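Local coordinates for protein pyridine synthase TbtD (Thermobispora bispora, PDB 5WA4) that probably catalyses the formal [4+2] aza-cycloaddition that forms the pyridine core of the thiopeptide thiomuracin, and binds a fragment of the N-terminal leader peptide, at residues G80-L83 / R84-S88; M22-L25 / I26-V30; V151-A154 / L155-R159; A35-A38 / A39-M43. All coordinates share one frame; numbering follows the deposited sequence.

Contact 1. Residues G80-L83 / R84-S88; sequences GGYL and RARPS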
loop_
_atom_site.group_PDB
_atom_site.type_symbol
_atom_site.label_atom_id
_atom_site.label_comp_id
_atom_site.label_asym_id
_atom_site.label_seq_id
_atom_site.Cartn_x
_atom_site.Cartn_y
_atom_site.Cartn_z
ATOM N N GLY E 80 52.694 7.729 -8.242
ATOM C CA GLY E 80 53.238 6.934 -9.334
ATOM C C GLY E 80 54.417 6.085 -8.874
ATOM O O GLY E 80 54.653 4.992 -9.399
ATOM N N GLY E 81 55.141 6.595 -7.876
ATOM C CA GLY E 81 56.249 5.888 -7.265
ATOM C C GLY E 81 55.814 4.658 -6.496
ATOM O O GLY E 81 56.515 3.638 -6.490
ATOM N N TYR E 82 54.666 4.747 -5.830
ATOM C CA TYR E 82 54.114 3.587 -5.145
ATOM C C TYR E 82 53.689 2.544 -6.165
ATOM O O TYR E 82 53.938 1.346 -5.993
ATOM C CB TYR E 82 52.929 3.973 -4.265
ATOM C CG TYR E 82 52.264 2.793 -3.586
ATOM C CD1 TYR E 82 51.292 2.033 -4.240
ATOM C CD2 TYR E 82 52.609 2.434 -2.291
ATOM C CE1 TYR E 82 50.693 0.956 -3.621
ATOM C CE2 TYR E 82 52.010 1.351 -1.663
ATOM C CZ TYR E 82 51.057 0.617 -2.332
ATOM O OH TYR E 82 50.462 -0.453 -1.709
ATOM N N LEU E 83 53.045 3.014 -7.229
ATOM C CA LEU E 83 52.459 2.139 -8.241
ATOM C C LEU E 83 53.492 1.243 -8.901
ATOM O O LEU E 83 53.213 0.089 -9.207
ATOM C CB LEU E 83 51.717 2.985 -9.283
ATOM C CG LEU E 83 50.213 3.183 -9.020
ATOM C CD1 LEU E 83 49.944 3.572 -7.587
ATOM C CD2 LEU E 83 49.688 4.288 -9.919
ATOM N N ARG E 84 54.692 1.772 -9.098
ATOM C CA ARG E 84 55.779 0.997 -9.680
ATOM C C ARG E 84 56.324 0.007 -8.649
ATOM O O ARG E 84 56.619 -1.144 -8.970
ATOM C CB ARG E 84 56.885 1.927 -10.175
ATOM C CG ARG E 84 57.249 1.748 -11.647
ATOM C CD ARG E 84 56.789 2.951 -12.487
ATOM N NE ARG E 84 57.186 4.214 -11.865
ATOM C CZ ARG E 84 56.759 5.418 -12.241
ATOM N NH1 ARG E 84 55.932 5.552 -13.277
ATOM N NH2 ARG E 84 57.188 6.494 -11.590
ATOM N N ALA E 85 56.426 0.463 -7.402
ATOM C CA ALA E 85 57.049 -0.301 -6.327
ATOM C C ALA E 85 56.206 -1.470 -5.793
ATOM O O ALA E 85 56.759 -2.491 -5.401
ATOM C CB ALA E 85 57.407 0.638 -5.181
ATOM N N ARG E 86 54.884 -1.317 -5.742
ATOM C CA ARG E 86 54.010 -2.379 -5.239
ATOM C C ARG E 86 52.748 -2.555 -6.095
ATOM O O ARG E 86 51.634 -2.500 -5.574
ATOM C CB ARG E 86 53.601 -2.100 -3.783
ATOM C CG ARG E 86 54.769 -1.940 -2.800
ATOM C CD ARG E 86 54.839 -3.073 -1.764
ATOM N NE ARG E 86 54.099 -2.809 -0.529
ATOM C CZ ARG E 86 53.219 -3.651 0.011
ATOM N NH1 ARG E 86 52.952 -4.801 -0.588
ATOM N NH2 ARG E 86 52.594 -3.342 1.142
ATOM N N PRO E 87 52.909 -2.803 -7.405
ATOM C CA PRO E 87 51.740 -2.768 -8.295
ATOM C C PRO E 87 50.717 -3.869 -8.050
ATOM O O PRO E 87 51.063 -5.009 -7.738
ATOM C CB PRO E 87 52.355 -2.915 -9.691
ATOM C CG PRO E 87 53.595 -3.650 -9.463
ATOM C CD PRO E 87 54.124 -3.219 -8.119
ATOM N N SER E 88 49.453 -3.496 -8.210
ATOM C CA SER E 88 48.329 -4.395 -8.040
ATOM C C SER E 88 48.374 -5.487 -9.084
ATOM O O SER E 88 48.635 -5.198 -10.250
ATOM C CB SER E 88 47.017 -3.616 -8.141
ATOM O OG SER E 88 45.937 -4.448 -8.535
#
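G80 and R84 pair through the backbone in the last turn of helix 64-85. R84 N donates to G80 O over 3.2 Å. The next bond, A85 N to G81 O, is weak. The following one is firmer: R86 N reaches Y82 O at 2.8 Å. At R86 the chain leaves helical geometry. P87 comes next and has no N-H for L83 O. Its ring lies near that oxygen instead.

Y82 has its CG anti to the backbone N (chi1 177°), which carries the ring along the helix toward R86. R86 CB lies over one face of the ring, toward its rim, with Y82 CZ to R86 CB at 4.0 Å. The ring and guanidinium planes are 53° apart, and Y82 OH lies over one face of the guanidinium. The R86 chain bends at chi2 and chi3, and NH2 makes a salt bridge with D24 of helix 22-35. Y82 OH is hydrogen-bonded to Y17 OH, and its ring also meets the Y17 ring. On another side of the turn, R84 folds back on the helix. G80 O stands over one face of its guanidinium, 3.6 Å from R84 CZ. This is a face contact, with no side-chain hydrogen bond between them. Beyond P87, S88 OG bonds to D120 and to the backbone N of A19. The arrangement is that of a helix C-terminus followed by a proline, with R86 the first residue to leave helical geometry, here where helix 64-85 packs on helix 22-35.

Contact 2. Residues M22-L25 / I26-V30; sequences MDDL and ILDGV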
loop_
_atom_site.group_PDB
_atom_site.type_symbol
_atom_site.label_atom_id
_atom_site.label_comp_id
_atom_site.label_asym_id
_atom_site.label_seq_id
_atom_site.Cartn_x
_atom_site.Cartn_y
_atom_site.Cartn_z
ATOM N N MET E 22 44.817 -1.798 -0.500
ATOM C CA MET E 22 44.366 -0.404 -0.529
ATOM C C MET E 22 44.868 0.388 0.682
ATOM O O MET E 22 45.353 1.509 0.511
ATOM C CB MET E 22 42.839 -0.348 -0.610
ATOM C CG MET E 22 42.237 1.031 -0.860
ATOM S SD MET E 22 42.698 1.793 -2.432
ATOM C CE MET E 22 41.814 0.808 -3.633
ATOM N N ASP E 23 44.780 -0.186 1.889
ATOM C CA ASP E 23 45.280 0.499 3.109
ATOM C C ASP E 23 46.752 0.923 2.951
ATOM O O ASP E 23 47.226 1.814 3.659
ATOM C CB ASP E 23 45.137 -0.388 4.371
ATOM C CG ASP E 23 43.724 -0.354 4.987
ATOM O OD1 ASP E 23 42.767 0.048 4.300
ATOM O OD2 ASP E 23 43.546 -0.767 6.155
ATOM N N ASP E 24 47.472 0.278 2.027
ATOM C CA ASP E 24 48.899 0.545 1.841
ATOM C C ASP E 24 49.114 1.679 0.866
ATOM O O ASP E 24 49.994 2.516 1.069
ATOM C CB ASP E 24 49.652 -0.705 1.351
ATOM C CG ASP E 24 50.111 -1.618 2.493
ATOM O OD1 ASP E 24 50.497 -1.112 3.581
ATOM O OD2 ASP E 24 50.071 -2.851 2.280
ATOM N N LEU E 25 48.323 1.692 -0.202
ATOM C CA LEU E 25 48.365 2.787 -1.164
ATOM C C LEU E 25 48.057 4.103 -0.470
ATOM O O LEU E 25 48.623 5.144 -0.804
ATOM C CB LEU E 25 47.378 2.547 -2.308
ATOM C CG LEU E 25 46.982 3.741 -3.188
ATOM C CD1 LEU E 25 48.154 4.332 -3.942
ATOM C CD2 LEU E 25 45.918 3.310 -4.160
ATOM N N ILE E 26 47.148 4.040 0.499
ATOM C CA ILE E 26 46.777 5.211 1.277
ATOM C C ILE E 26 48.013 5.737 1.994
ATOM O O ILE E 26 48.440 6.870 1.746
ATOM C CB ILE E 26 45.623 4.888 2.288
ATOM C CG1 ILE E 26 44.270 4.880 1.570
ATOM C CG2 ILE E 26 45.579 5.882 3.445
ATOM C CD1 ILE E 26 43.148 4.339 2.414
ATOM N N LEU E 27 48.616 4.893 2.828
ATOM C CA LEU E 27 49.689 5.314 3.721
ATOM C C LEU E 27 51.043 5.557 3.049
ATOM O O LEU E 27 51.806 6.401 3.507
ATOM C CB LEU E 27 49.864 4.273 4.822
ATOM C CG LEU E 27 48.623 4.017 5.668
ATOM C CD1 LEU E 27 48.884 2.956 6.731
ATOM C CD2 LEU E 27 48.189 5.317 6.292
ATOM N N ASP E 28 51.349 4.814 1.987
ATOM C CA ASP E 28 52.707 4.794 1.420
ATOM C C ASP E 28 52.814 5.556 0.111
ATOM O O ASP E 28 53.911 5.885 -0.343
ATOM C CB ASP E 28 53.184 3.351 1.186
ATOM C CG ASP E 28 53.319 2.547 2.475
ATOM O OD1 ASP E 28 53.279 3.150 3.574
ATOM O OD2 ASP E 28 53.481 1.304 2.378
ATOM N N GLY E 29 51.672 5.809 -0.515
ATOM C CA GLY E 29 51.644 6.560 -1.753
ATOM C C GLY E 29 50.885 7.866 -1.619
ATOM O O GLY E 29 51.390 8.919 -2.003
ATOM N N VAL E 30 49.680 7.821 -1.061
ATOM C CA VAL E 30 48.829 8.999 -1.114
ATOM C C VAL E 30 49.181 10.006 -0.018
ATOM O O VAL E 30 49.361 11.187 -0.310
ATOM C CB VAL E 30 47.336 8.621 -1.034
ATOM C CG1 VAL E 30 46.490 9.873 -0.848
ATOM C CG2 VAL E 30 46.914 7.883 -2.301
#
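L25 O is held by two backbone N-H groups, those of G29 and V30. V30 N comes from nearly straight ahead of the carbonyl at 2.9 Å. This i to i+5 bond gives helix 22-35 a wider pi-type turn over 26-30. G29 N adds the i to i+4 bond, 3.1 Å from L25 O, and stands well above the carbonyl plane, 47° out of it. D28 N to D24 O at 2.8 Å and I26 N to M22 O at 3.1 Å are ordinary i to i+4 bonds. L27 N to D23 O is weak.

D24 and D28 lie side by side and point the same way. Their carboxylate planes are only 20° apart, and D24 OD1 is 4.0 Å from D28 OD2. Both have CG beside the backbone N, anti to the carbonyl carbon, which lines the two acids up. R159 NH1 of helix 135-159 makes salt bridges with OD1 of both. D24 has another partner at OD2, R86 after helix 64-85. D23 has its own, R48 on strand 44-49.

The apolar side gives one direct pair within the segments. L25 CD1 meets V30 CG2 at 4.1 Å, the two side chains crossing at a slant. L27 CG lies near D23 O. L25 also packs on L83 and L56. R159, bridging D24 and D28, probably offsets the repulsion between the two acids, with R86 adding to this at D24.

Contact 3. Residues V151-A154 / L155-R159; sequences VYHA and LERVR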
loop_
_atom_site.group_PDB
_atom_site.type_symbol
_atom_site.label_atom_id
_atom_site.label_comp_id
_atom_site.label_asym_id
_atom_site.label_seq_id
_atom_site.Cartn_x
_atom_site.Cartn_y
_atom_site.Cartn_z
ATOM N N VAL E 151 42.105 9.066 9.665
ATOM C CA VAL E 151 42.181 7.912 8.799
ATOM C C VAL E 151 43.525 7.215 9.006
ATOM O O VAL E 151 43.554 6.046 9.409
ATOM C CB VAL E 151 41.994 8.290 7.344
ATOM C CG1 VAL E 151 42.186 7.089 6.460
ATOM C CG2 VAL E 151 40.601 8.835 7.151
ATOM N N TYR E 152 44.617 7.942 8.753
ATOM C CA TYR E 152 45.980 7.425 8.905
ATOM C C TYR E 152 46.212 6.715 10.243
ATOM O O TYR E 152 46.658 5.558 10.289
ATOM C CB TYR E 152 46.983 8.551 8.761
ATOM C CG TYR E 152 46.884 9.299 7.461
ATOM C CD1 TYR E 152 46.710 8.624 6.269
ATOM C CD2 TYR E 152 46.972 10.692 7.423
ATOM C CE1 TYR E 152 46.622 9.309 5.065
ATOM C CE2 TYR E 152 46.893 11.387 6.218
ATOM C CZ TYR E 152 46.714 10.685 5.048
ATOM O OH TYR E 152 46.633 11.337 3.848
ATOM N N HIS E 153 45.893 7.422 11.321
ATOM C CA HIS E 153 45.956 6.876 12.674
ATOM C C HIS E 153 45.244 5.529 12.755
ATOM O O HIS E 153 45.803 4.561 13.265
ATOM C CB HIS E 153 45.343 7.866 13.664
ATOM C CG HIS E 153 45.579 7.525 15.102
ATOM N ND1 HIS E 153 44.730 6.710 15.824
ATOM C CD2 HIS E 153 46.541 7.924 15.967
ATOM C CE1 HIS E 153 45.167 6.615 17.068
ATOM N NE2 HIS E 153 46.266 7.340 17.181
ATOM N N ALA E 154 44.025 5.462 12.228
ATOM C CA ALA E 154 43.258 4.222 12.236
ATOM C C ALA E 154 43.903 3.143 11.354
ATOM O O ALA E 154 43.947 1.967 11.733
ATOM C CB ALA E 154 41.841 4.486 11.790
ATOM N N LEU E 155 44.400 3.535 10.186
ATOM C CA LEU E 155 44.970 2.559 9.272
ATOM C C LEU E 155 46.298 2.069 9.820
ATOM O O LEU E 155 46.596 0.887 9.725
ATOM C CB LEU E 155 45.149 3.135 7.860
ATOM C CG LEU E 155 43.807 3.440 7.169
ATOM C CD1 LEU E 155 43.903 3.456 5.649
ATOM C CD2 LEU E 155 42.712 2.476 7.614
ATOM N N GLU E 156 47.097 2.963 10.401
ATOM C CA GLU E 156 48.417 2.551 10.878
ATOM C C GLU E 156 48.237 1.597 12.055
ATOM O O GLU E 156 49.017 0.659 12.237
ATOM C CB GLU E 156 49.296 3.756 11.247
ATOM C CG GLU E 156 49.792 4.553 10.020
ATOM C CD GLU E 156 51.243 5.038 10.128
ATOM O OE1 GLU E 156 51.463 6.144 10.686
ATOM O OE2 GLU E 156 52.158 4.329 9.636
ATOM N N ARG E 157 47.182 1.799 12.824
ATOM C CA ARG E 157 46.834 0.828 13.845
ATOM C C ARG E 157 46.332 -0.480 13.219
ATOM O O ARG E 157 46.414 -1.546 13.818
ATOM C CB ARG E 157 45.784 1.409 14.784
ATOM C CG ARG E 157 46.380 2.210 15.911
ATOM C CD ARG E 157 45.313 2.687 16.834
ATOM N NE ARG E 157 44.471 1.588 17.297
ATOM C CZ ARG E 157 44.785 0.783 18.302
ATOM N NH1 ARG E 157 45.932 0.950 18.942
ATOM N NH2 ARG E 157 43.951 -0.179 18.670
ATOM N N VAL E 158 45.818 -0.404 12.001
ATOM C CA VAL E 158 45.311 -1.595 11.339
ATOM C C VAL E 158 46.478 -2.422 10.783
ATOM O O VAL E 158 46.496 -3.657 10.893
ATOM C CB VAL E 158 44.295 -1.200 10.238
ATOM C CG1 VAL E 158 44.412 -2.089 8.982
ATOM C CG2 VAL E 158 42.861 -1.161 10.829
ATOM N N ARG E 159 47.467 -1.727 10.236
ATOM C CA ARG E 159 48.632 -2.339 9.615
ATOM C C ARG E 159 49.444 -3.188 10.626
ATOM O O ARG E 159 50.237 -4.060 10.251
ATOM C CB ARG E 159 49.498 -1.241 9.000
ATOM C CG ARG E 159 50.666 -1.750 8.248
ATOM C CD ARG E 159 50.936 -0.897 7.039
ATOM N NE ARG E 159 51.486 0.403 7.393
ATOM C CZ ARG E 159 52.029 1.229 6.501
ATOM N NH1 ARG E 159 52.092 0.866 5.215
ATOM N NH2 ARG E 159 52.513 2.410 6.892
#
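L155 begins a turn near the C-terminal end of helix 135-159, where i to i+4 bonds join the two segments. Its N donates to V151 O at 2.8 Å. Its side chain lies alongside that of V151 and points the same way, with L155 CG 4.1 Å from V151 CG1. L155 CG, held beside the backbone N (chi1 -67°), lies along the V151 side chain and near V151 O. Both residues are buried. V151 packs on H324 and L328 of helix 307-328, and L155 on I26 of helix 22-35.

E156 follows on an exposed side of the helix. E156 N bonds to Y152 O, and E156 CB and CG lie near the same oxygen.

R157 N bonds to H153 O at 3.1 Å. The two side chains run side by side. The aliphatic part of R157 does the touching: its CD is 3.9 Å from H153 CE1 and approaches the ring obliquely. The imidazole and guanidinium planes are 25° apart. R157 also packs on an acidic side chain of the bound peptide, so this end of the helix reaches that peptide.

V158 N makes a weak bond to A154 O, and V158 CG2 lies near that oxygen. Both side chains touch helix 164-178.

R159 ends the segment. Its NH1 is held by D24 and D28 of helix 22-35, and its pairing with E156 is secondary. E156 OE2 lies at the edge of the R159 guanidinium, in its plane, and accepts a weak salt-bridge hydrogen bond from R159 NH2 at 3.4 Å.

Contact 4. Residues A35-A38 / A39-M43; sequences AAFA and AQAPM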
loop_
_atom_site.group_PDB
_atom_site.type_symbol
_atom_site.label_atom_id
_atom_site.label_comp_id
_atom_site.label_asym_id
_atom_site.label_seq_id
_atom_site.Cartn_x
_atom_site.Cartn_y
_atom_site.Cartn_z
ATOM N N ALA E 35 51.449 15.444 2.011
ATOM C CA ALA E 35 52.368 16.232 2.834
ATOM C C ALA E 35 53.274 17.074 1.928
ATOM O O ALA E 35 53.640 18.211 2.269
ATOM C CB ALA E 35 53.191 15.331 3.737
ATOM N N ALA E 36 53.589 16.509 0.759
ATOM C CA ALA E 36 54.474 17.127 -0.226
ATOM C C ALA E 36 53.978 18.477 -0.738
ATOM O O ALA E 36 54.768 19.267 -1.251
ATOM C CB ALA E 36 54.673 16.187 -1.392
ATOM N N PHE E 37 52.678 18.734 -0.629
ATOM C CA PHE E 37 52.147 20.040 -1.016
ATOM C C PHE E 37 51.227 20.650 0.057
ATOM O O PHE E 37 50.372 21.476 -0.256
ATOM C CB PHE E 37 51.408 19.941 -2.356
ATOM C CG PHE E 37 50.282 18.938 -2.369
ATOM C CD1 PHE E 37 49.083 19.193 -1.694
ATOM C CD2 PHE E 37 50.389 17.770 -3.103
ATOM C CE1 PHE E 37 48.042 18.280 -1.710
ATOM C CE2 PHE E 37 49.342 16.850 -3.130
ATOM C CZ PHE E 37 48.167 17.109 -2.434
ATOM N N ALA E 38 51.419 20.249 1.312
ATOM C CA ALA E 38 50.520 20.634 2.411
ATOM C C ALA E 38 50.701 22.065 2.953
ATOM O O ALA E 38 49.899 22.523 3.759
ATOM C CB ALA E 38 50.666 19.643 3.560
ATOM N N ALA E 39 51.762 22.755 2.550
ATOM C CA ALA E 39 51.879 24.176 2.853
ATOM C C ALA E 39 51.043 24.965 1.845
ATOM O O ALA E 39 50.457 26.002 2.172
ATOM C CB ALA E 39 53.329 24.622 2.817
ATOM N N GLN E 40 50.977 24.443 0.622
ATOM C CA GLN E 40 50.369 25.142 -0.500
ATOM C C GLN E 40 48.888 24.780 -0.675
ATOM O O GLN E 40 48.058 25.636 -1.028
ATOM C CB GLN E 40 51.140 24.833 -1.786
ATOM C CG GLN E 40 52.633 25.180 -1.744
ATOM C CD GLN E 40 53.468 24.194 -0.908
ATOM O OE1 GLN E 40 53.186 22.989 -0.871
ATOM N NE2 GLN E 40 54.504 24.706 -0.240
ATOM N N ALA E 41 48.562 23.509 -0.440
ATOM C CA ALA E 41 47.190 23.026 -0.575
ATOM C C ALA E 41 46.794 22.140 0.594
ATOM O O ALA E 41 46.737 20.920 0.457
ATOM C CB ALA E 41 47.031 22.277 -1.858
ATOM N N PRO E 42 46.514 22.747 1.753
ATOM C CA PRO E 42 46.156 21.978 2.959
ATOM C C PRO E 42 44.812 21.267 2.836
ATOM O O PRO E 42 44.457 20.427 3.676
ATOM C CB PRO E 42 46.105 23.047 4.059
ATOM C CG PRO E 42 45.797 24.340 3.314
ATOM C CD PRO E 42 46.530 24.202 2.000
ATOM N N MET E 43 44.080 21.602 1.782
ATOM C CA MET E 43 42.711 21.161 1.636
ATOM C C MET E 43 42.597 19.965 0.691
ATOM O O MET E 43 42.389 20.110 -0.524
ATOM C CB MET E 43 41.853 22.319 1.142
ATOM C CG MET E 43 40.390 22.213 1.528
ATOM S SD MET E 43 40.146 22.384 3.295
ATOM C CE MET E 43 38.380 22.102 3.395
#
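F37 and A41 close a local turn in the loop that leads from helix 22-35 to strand 44-49. The contact joins residues three and four apart. Backbone bonds to F37 O and the F37 ring on A41 make the contact. F37 O takes two N-H groups. A41 N is the stronger donor, at 2.7 Å with an N-H...O angle of 158°. Q40 N adds a weak bond at 3.2 Å. Just before, a type I beta turn spans A35 to A38, tied by A38 N to A35 O at 3.2 Å. The chain thus makes two tight bends in succession, with F37 in both.

The F37 ring is the main apolar group. Its CG sits between the backbone N and the carbonyl carbon (chi1 57°), and the ring swings over to A41. F37 CD1 is 3.7 Å from A41 CB. A41 O lies at the ring edge, in the ring plane, 3.6 Å from the same CD1. P42 has no N-H to give, and its CB only touches A38 O at 3.8 Å.

F37 and A41 are buried, while A38, A39 and P42 are exposed. The F37 ring packs on V71 and A74 of helix 64-85 and on V60 of strand 55-62. A41 rests on V60 and T62 of that strand. At the far end, M43 pairs through its backbone with S61 of strand 55-62, and its side chain meets D142 and A145 of helix 135-159.

Contacts 1 and 3 each touch contact 2 on helix 22-35 but not each other. Each lies about 10 Å from contact 2, centre to centre. Polar bridges join the three: D24 is shared by R86 of contact 1 and R159 of contact 3. Contact 4 follows the same helix, but its centre is about 17 Å from that of contact 2 and it touches none of the others. Its F37 packs on helix 64-85, which also carries contact 1. Contact 2 has no exposed residue. Contact 4 has the most exposed residues, though F37 and A41 are buried. Contact 4 relies on backbone bonds and one aromatic ring, without charged groups.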